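Local structure of CAMK/CAMK2 protein kinase (Salpingoeca rosetta, 5IG1) at residues C121-L126 and P274-R279; I207-L212 and E251-M256. The protein probably phosphorylates serine and threonine residues of proteins with ATP under calcium/calmodulin control, this chain being mainly its kinase domain. All coordinates share one frame; numbering follows the deposited sequence.

Contact 1: residues C121-L126 and P274-R279; sequences CMHQIL and PWIARR
The His-Pro-Trp motif near the end of the kinase C-lobe, made here of H273, P274 and W275, sets W275 and the following I276 against M122, H123 and L126 of helix 115-134. The backbones come nearest at H123 and I276, whose CA atoms are 6.0 Å apart, and the contact is carried by side chains, without a hydrogen bond between the two segments. I276 forks into it. Its CG1 arm, anti to the carbonyl carbon (chi1 -60°), carries CD1 to the helix between two apolar neighbours: CD1 of I276 lies 4.0 Å from CB of M122 and 3.9 Å from CD1 of L126, the isoleucine and leucine side chains crossing at about a right angle. The other branch, CG2 of I276, meets the edge of the imidazole close to the ring plane, 3.6 Å from ND1 of H123. H123 offers that edge because its ring swings out anti to the backbone N (chi1 176°).

W275 adds a looser touch, the CZ3 edge of its indole lying 4.4 Å from CB of M122. Its polar atoms bind the same helix one or two turns earlier: NE1 is hydrogen-bonded to E115 OE1, and the backbone O to S119 OG. Polar bonds thus tie W275 to helix 115-134, while I276 makes the main apolar contact, and helix 267-271 adds L270 and L271 around L126. A His-Pro-Trp sequence leading into a short helix late in the C-lobe, packed on the long helix 115-134, is an arrangement found in many Ser/Thr kinase domains, CaMK members among them.

Contact 2: residues I207-L212 and E251-M256; sequences ILYILL and ELIKAM
Helical segments 207-212 and 251-256 run nearly antiparallel, their N-to-C directions 153° apart and their axes approaching to 10.0 Å, with Y209 and I253 nearest in the backbone. I253 points into the groove between L208, Y209 and L212. Its CG1 branch, anti to the carbonyl carbon (chi1 -64°), extends until CD1 of I253 lies 3.7 Å from CA of Y209 and meets CD1 of L212 tip to tip. The second branch, CG2 of I253, comes to the edge of the tyrosine ring, near its plane and 4.1 Å from CD2 of Y209. L208 answers from the other helix: its CD2 lies 3.7 Å from CD2 of L252 and 3.8 Å from CG1 of I253, and it approaches the sulfur of M256, SD, at 4.1 Å. Replacing I253 by an alanine removes both branches and is likely to leave a gap beside L208 and L212, with the tyrosine ring edge deprived of its apolar neighbour. The tyrosine hydroxyl is held by a hydrogen bond to the backbone O of D236, and its ring meets that of W242. Around the pair, helix 115-134 packs on L208 and L212, while helix 274-277 touches L208 and L252.

Overall arrangement
Both contacts belong to the helical C-lobe of the kinase domain, on the same side of the chain's centre, with their own centres about 12 Å apart. Along the chain, contact 2 is nested inside the loop closed by contact 1: helix 115-134 comes first, then helices 198-213 and 247-256, and helix 274-277 last. They merge into one apolar core. The indole of W275 packs against L208 and L252, with CH2 of W275 3.5 Å from CD1 of L208, and M122 packs on L208 and L211. The last helix of the four therefore packs on all three earlier ones, illustrating how a kinase lobe joins sequence-distant helices into one framework, away from the predicted ATP-binding lysine.

Contact 1: residues C121-L126 and P274-R279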
loop_
_atom_site.group_PDB
_atom_site.type_symbol
_atom_site.label_atom_id
_atom_site.label_comp_id
_atom_site.label_asym_id
_atom_site.label_seq_id
_atom_site.Cartn_x
_atom_site.Cartn_y
_atom_site.Cartn_z
ATOM N N CYS A 121 -8.021 -8.996 4.745
ATOM C CA CYS A 121 -7.230 -7.848 4.319
ATOM C C CYS A 121 -6.179 -8.265 3.300
ATOM O O CYS A 121 -6.082 -7.686 2.209
ATOM C CB CYS A 121 -6.570 -7.190 5.531
ATOM S SG CYS A 121 -7.718 -6.529 6.741
ATOM N N MET A 122 -5.391 -9.287 3.637
ATOM C CA MET A 122 -4.340 -9.722 2.726
ATOM C C MET A 122 -4.914 -10.255 1.431
ATOM O O MET A 122 -4.274 -10.153 0.384
ATOM C CB MET A 122 -3.466 -10.782 3.389
ATOM C CG MET A 122 -2.413 -10.187 4.284
ATOM S SD MET A 122 -1.331 -9.144 3.303
ATOM C CE MET A 122 -0.900 -10.295 2.007
ATOM N N HIS A 123 -6.102 -10.846 1.480
ATOM C CA HIS A 123 -6.733 -11.309 0.256
ATOM C C HIS A 123 -7.040 -10.135 -0.659
ATOM O O HIS A 123 -6.755 -10.182 -1.860
ATOM C CB HIS A 123 -8.006 -12.090 0.577
ATOM C CG HIS A 123 -8.758 -12.526 -0.640
ATOM N ND1 HIS A 123 -8.605 -13.773 -1.207
ATOM C CD2 HIS A 123 -9.652 -11.869 -1.416
ATOM C CE1 HIS A 123 -9.382 -13.870 -2.270
ATOM N NE2 HIS A 123 -10.027 -12.727 -2.419
ATOM N N GLN A 124 -7.615 -9.064 -0.103
ATOM C CA GLN A 124 -7.909 -7.891 -0.919
ATOM C C GLN A 124 -6.633 -7.253 -1.465
ATOM O O GLN A 124 -6.556 -6.928 -2.661
ATOM C CB GLN A 124 -8.717 -6.895 -0.099
ATOM C CG GLN A 124 -9.980 -7.505 0.469
ATOM C CD GLN A 124 -10.669 -6.600 1.469
ATOM O OE1 GLN A 124 -11.092 -5.498 1.130
ATOM N NE2 GLN A 124 -10.773 -7.056 2.715
ATOM N N ILE A 125 -5.625 -7.070 -0.607
ATOM C CA ILE A 125 -4.349 -6.524 -1.061
ATOM C C ILE A 125 -3.779 -7.379 -2.185
ATOM O O ILE A 125 -3.364 -6.872 -3.234
ATOM C CB ILE A 125 -3.364 -6.419 0.118
ATOM C CG1 ILE A 125 -3.930 -5.517 1.212
ATOM C CG2 ILE A 125 -1.997 -5.921 -0.356
ATOM C CD1 ILE A 125 -3.128 -5.546 2.483
ATOM N N LEU A 126 -3.778 -8.696 -1.989
ATOM C CA LEU A 126 -3.207 -9.600 -2.979
ATOM C C LEU A 126 -3.982 -9.555 -4.287
ATOM O O LEU A 126 -3.384 -9.623 -5.358
ATOM C CB LEU A 126 -3.160 -11.029 -2.434
ATOM C CG LEU A 126 -2.004 -11.336 -1.481
ATOM C CD1 LEU A 126 -2.108 -12.762 -0.974
ATOM C CD2 LEU A 126 -0.663 -11.116 -2.168
ATOM N N PRO A 274 -3.528 -21.880 0.984
ATOM C CA PRO A 274 -4.668 -22.247 1.844
ATOM C C PRO A 274 -5.016 -21.192 2.878
ATOM O O PRO A 274 -6.201 -21.009 3.183
ATOM C CB PRO A 274 -4.213 -23.562 2.503
ATOM C CG PRO A 274 -2.729 -23.619 2.297
ATOM C CD PRO A 274 -2.467 -22.899 1.002
ATOM N N TRP A 275 -4.027 -20.474 3.414
ATOM C CA TRP A 275 -4.321 -19.444 4.404
ATOM C C TRP A 275 -5.078 -18.263 3.805
ATOM O O TRP A 275 -5.697 -17.498 4.553
ATOM C CB TRP A 275 -3.027 -18.957 5.060
ATOM C CG TRP A 275 -3.249 -18.138 6.295
ATOM C CD1 TRP A 275 -3.430 -18.604 7.563
ATOM C CD2 TRP A 275 -3.302 -16.708 6.381
ATOM N NE1 TRP A 275 -3.594 -17.555 8.434
ATOM C CE2 TRP A 275 -3.525 -16.380 7.732
ATOM C CE3 TRP A 275 -3.191 -15.676 5.446
ATOM C CZ2 TRP A 275 -3.643 -15.063 8.172
ATOM C CZ3 TRP A 275 -3.296 -14.369 5.884
ATOM C CH2 TRP A 275 -3.525 -14.073 7.233
ATOM N N ILE A 276 -5.053 -18.108 2.484
ATOM C CA ILE A 276 -5.725 -17.003 1.800
ATOM C C ILE A 276 -7.036 -17.449 1.161
ATOM O O ILE A 276 -8.040 -16.740 1.230
ATOM C CB ILE A 276 -4.789 -16.375 0.744
ATOM C CG1 ILE A 276 -3.517 -15.828 1.389
ATOM C CG2 ILE A 276 -5.513 -15.266 -0.007
ATOM C CD1 ILE A 276 -3.707 -14.500 2.077
ATOM N N ALA A 277 -7.042 -18.621 0.528
ATOM C CA ALA A 277 -8.187 -19.070 -0.254
ATOM C C ALA A 277 -9.214 -19.842 0.560
ATOM O O ALA A 277 -10.402 -19.821 0.221
ATOM C CB ALA A 277 -7.718 -19.945 -1.419
ATOM N N ARG A 278 -8.785 -20.533 1.611
ATOM C CA ARG A 278 -9.687 -21.314 2.446
ATOM C C ARG A 278 -10.116 -20.480 3.645
ATOM O O ARG A 278 -9.275 -19.952 4.379
ATOM C CB ARG A 278 -9.016 -22.610 2.895
ATOM C CG ARG A 278 -8.838 -23.624 1.781
ATOM C CD ARG A 278 -10.170 -24.251 1.398
ATOM N NE ARG A 278 -10.064 -25.100 0.213
ATOM C CZ ARG A 278 -9.637 -26.358 0.228
ATOM N NH1 ARG A 278 -9.266 -26.923 1.371
ATOM N NH2 ARG A 278 -9.579 -27.052 -0.902
ATOM N N ARG A 279 -11.428 -20.355 3.829
ATOM C CA ARG A 279 -11.980 -19.430 4.808
ATOM C C ARG A 279 -11.826 -19.927 6.240
ATOM O O ARG A 279 -12.223 -19.216 7.170
ATOM C CB ARG A 279 -13.455 -19.174 4.481
ATOM C CG ARG A 279 -13.957 -17.781 4.816
ATOM C CD ARG A 279 -13.363 -16.708 3.910
ATOM N NE ARG A 279 -13.594 -16.980 2.492
ATOM C CZ ARG A 279 -12.628 -17.176 1.599
ATOM N NH1 ARG A 279 -11.356 -17.116 1.971
ATOM N NH2 ARG A 279 -12.932 -17.423 0.331
#

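Contact 2: residues I207-L212 and E251-M256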
loop_
_atom_site.group_PDB
_atom_site.type_symbol
_atom_site.label_atom_id
_atom_site.label_comp_id
_atom_site.label_asym_id
_atom_site.label_seq_id
_atom_site.Cartn_x
_atom_site.Cartn_y
_atom_site.Cartn_z
ATOM N N ILE A 207 4.039 -6.873 5.594
ATOM C CA ILE A 207 2.747 -6.371 6.050
ATOM C C ILE A 207 1.989 -7.467 6.787
ATOM O O ILE A 207 1.468 -7.256 7.892
ATOM C CB ILE A 207 1.947 -5.829 4.852
ATOM C CG1 ILE A 207 2.606 -4.563 4.301
ATOM C CG2 ILE A 207 0.493 -5.576 5.221
ATOM C CD1 ILE A 207 1.998 -4.107 3.003
ATOM N N LEU A 208 1.956 -8.667 6.202
ATOM C CA LEU A 208 1.202 -9.762 6.800
ATOM C C LEU A 208 1.716 -10.060 8.203
ATOM O O LEU A 208 0.934 -10.142 9.160
ATOM C CB LEU A 208 1.282 -10.993 5.899
ATOM C CG LEU A 208 0.673 -12.289 6.433
ATOM C CD1 LEU A 208 -0.748 -12.046 6.936
ATOM C CD2 LEU A 208 0.687 -13.374 5.360
ATOM N N TYR A 209 3.040 -10.188 8.341
ATOM C CA TYR A 209 3.700 -10.281 9.638
ATOM C C TYR A 209 3.114 -9.286 10.631
ATOM O O TYR A 209 2.629 -9.671 11.703
ATOM C CB TYR A 209 5.200 -10.042 9.450
ATOM C CG TYR A 209 6.089 -10.425 10.604
ATOM C CD1 TYR A 209 6.257 -9.578 11.684
ATOM C CD2 TYR A 209 6.804 -11.612 10.588
ATOM C CE1 TYR A 209 7.096 -9.913 12.737
ATOM C CE2 TYR A 209 7.644 -11.953 11.631
ATOM C CZ TYR A 209 7.780 -11.100 12.706
ATOM O OH TYR A 209 8.605 -11.438 13.750
ATOM N N ILE A 210 3.119 -7.999 10.270
ATOM C CA ILE A 210 2.577 -6.989 11.173
ATOM C C ILE A 210 1.126 -7.313 11.505
ATOM O O ILE A 210 0.740 -7.394 12.679
ATOM C CB ILE A 210 2.723 -5.587 10.561
ATOM C CG1 ILE A 210 4.174 -5.360 10.140
ATOM C CG2 ILE A 210 2.317 -4.537 11.571
ATOM C CD1 ILE A 210 4.377 -4.127 9.286
ATOM N N LEU A 211 0.324 -7.574 10.468
ATOM C CA LEU A 211 -1.085 -7.903 10.636
ATOM C C LEU A 211 -1.305 -9.001 11.662
ATOM O O LEU A 211 -2.370 -9.047 12.282
ATOM C CB LEU A 211 -1.688 -8.329 9.289
ATOM C CG LEU A 211 -1.997 -7.237 8.260
ATOM C CD1 LEU A 211 -2.629 -7.819 6.997
ATOM C CD2 LEU A 211 -2.920 -6.209 8.876
ATOM N N LEU A 212 -0.322 -9.876 11.873
ATOM C CA LEU A 212 -0.505 -10.963 12.820
ATOM C C LEU A 212 -0.049 -10.608 14.229
ATOM O O LEU A 212 -0.699 -11.034 15.193
ATOM C CB LEU A 212 0.243 -12.206 12.335
ATOM C CG LEU A 212 -0.241 -12.707 10.973
ATOM C CD1 LEU A 212 0.392 -14.029 10.600
ATOM C CD2 LEU A 212 -1.759 -12.812 10.973
ATOM N N GLU A 251 4.166 -20.211 7.473
ATOM C CA GLU A 251 4.733 -20.690 6.219
ATOM C C GLU A 251 4.472 -19.703 5.089
ATOM O O GLU A 251 5.335 -19.495 4.227
ATOM C CB GLU A 251 4.163 -22.068 5.882
ATOM C CG GLU A 251 4.674 -23.179 6.786
ATOM C CD GLU A 251 3.951 -24.494 6.569
ATOM O OE1 GLU A 251 3.092 -24.559 5.663
ATOM O OE2 GLU A 251 4.240 -25.461 7.308
ATOM N N LEU A 252 3.289 -19.083 5.082
ATOM C CA LEU A 252 2.978 -18.099 4.051
ATOM C C LEU A 252 3.934 -16.918 4.122
ATOM O O LEU A 252 4.414 -16.436 3.091
ATOM C CB LEU A 252 1.528 -17.634 4.190
ATOM C CG LEU A 252 1.040 -16.646 3.124
ATOM C CD1 LEU A 252 1.220 -17.239 1.739
ATOM C CD2 LEU A 252 -0.416 -16.238 3.342
ATOM N N ILE A 253 4.233 -16.448 5.335
ATOM C CA ILE A 253 5.184 -15.352 5.496
ATOM C C ILE A 253 6.582 -15.793 5.086
ATOM O O ILE A 253 7.299 -15.058 4.397
ATOM C CB ILE A 253 5.163 -14.835 6.943
ATOM C CG1 ILE A 253 3.796 -14.236 7.273
ATOM C CG2 ILE A 253 6.274 -13.819 7.151
ATOM C CD1 ILE A 253 3.633 -13.870 8.737
ATOM N N LYS A 254 6.999 -16.992 5.511
ATOM C CA LYS A 254 8.300 -17.509 5.096
ATOM C C LYS A 254 8.422 -17.519 3.579
ATOM O O LYS A 254 9.492 -17.230 3.031
ATOM C CB LYS A 254 8.520 -18.916 5.657
ATOM C CG LYS A 254 8.956 -18.963 7.115
ATOM C CD LYS A 254 10.464 -18.797 7.262
ATOM C CE LYS A 254 10.884 -18.831 8.729
ATOM N NZ LYS A 254 12.304 -18.422 8.915
ATOM N N ALA A 255 7.324 -17.829 2.882
ATOM C CA ALA A 255 7.359 -17.861 1.424
ATOM C C ALA A 255 7.394 -16.456 0.842
ATOM O O ALA A 255 8.174 -16.178 -0.074
ATOM C CB ALA A 255 6.158 -18.635 0.885
ATOM N N MET A 256 6.556 -15.558 1.363
ATOM C CA MET A 256 6.550 -14.180 0.884
ATOM C C MET A 256 7.869 -13.477 1.169
ATOM O O MET A 256 8.244 -12.551 0.442
ATOM C CB MET A 256 5.402 -13.404 1.525
ATOM C CG MET A 256 4.021 -13.859 1.109
ATOM S SD MET A 256 2.741 -12.851 1.866
ATOM C CE MET A 256 1.281 -13.598 1.166
#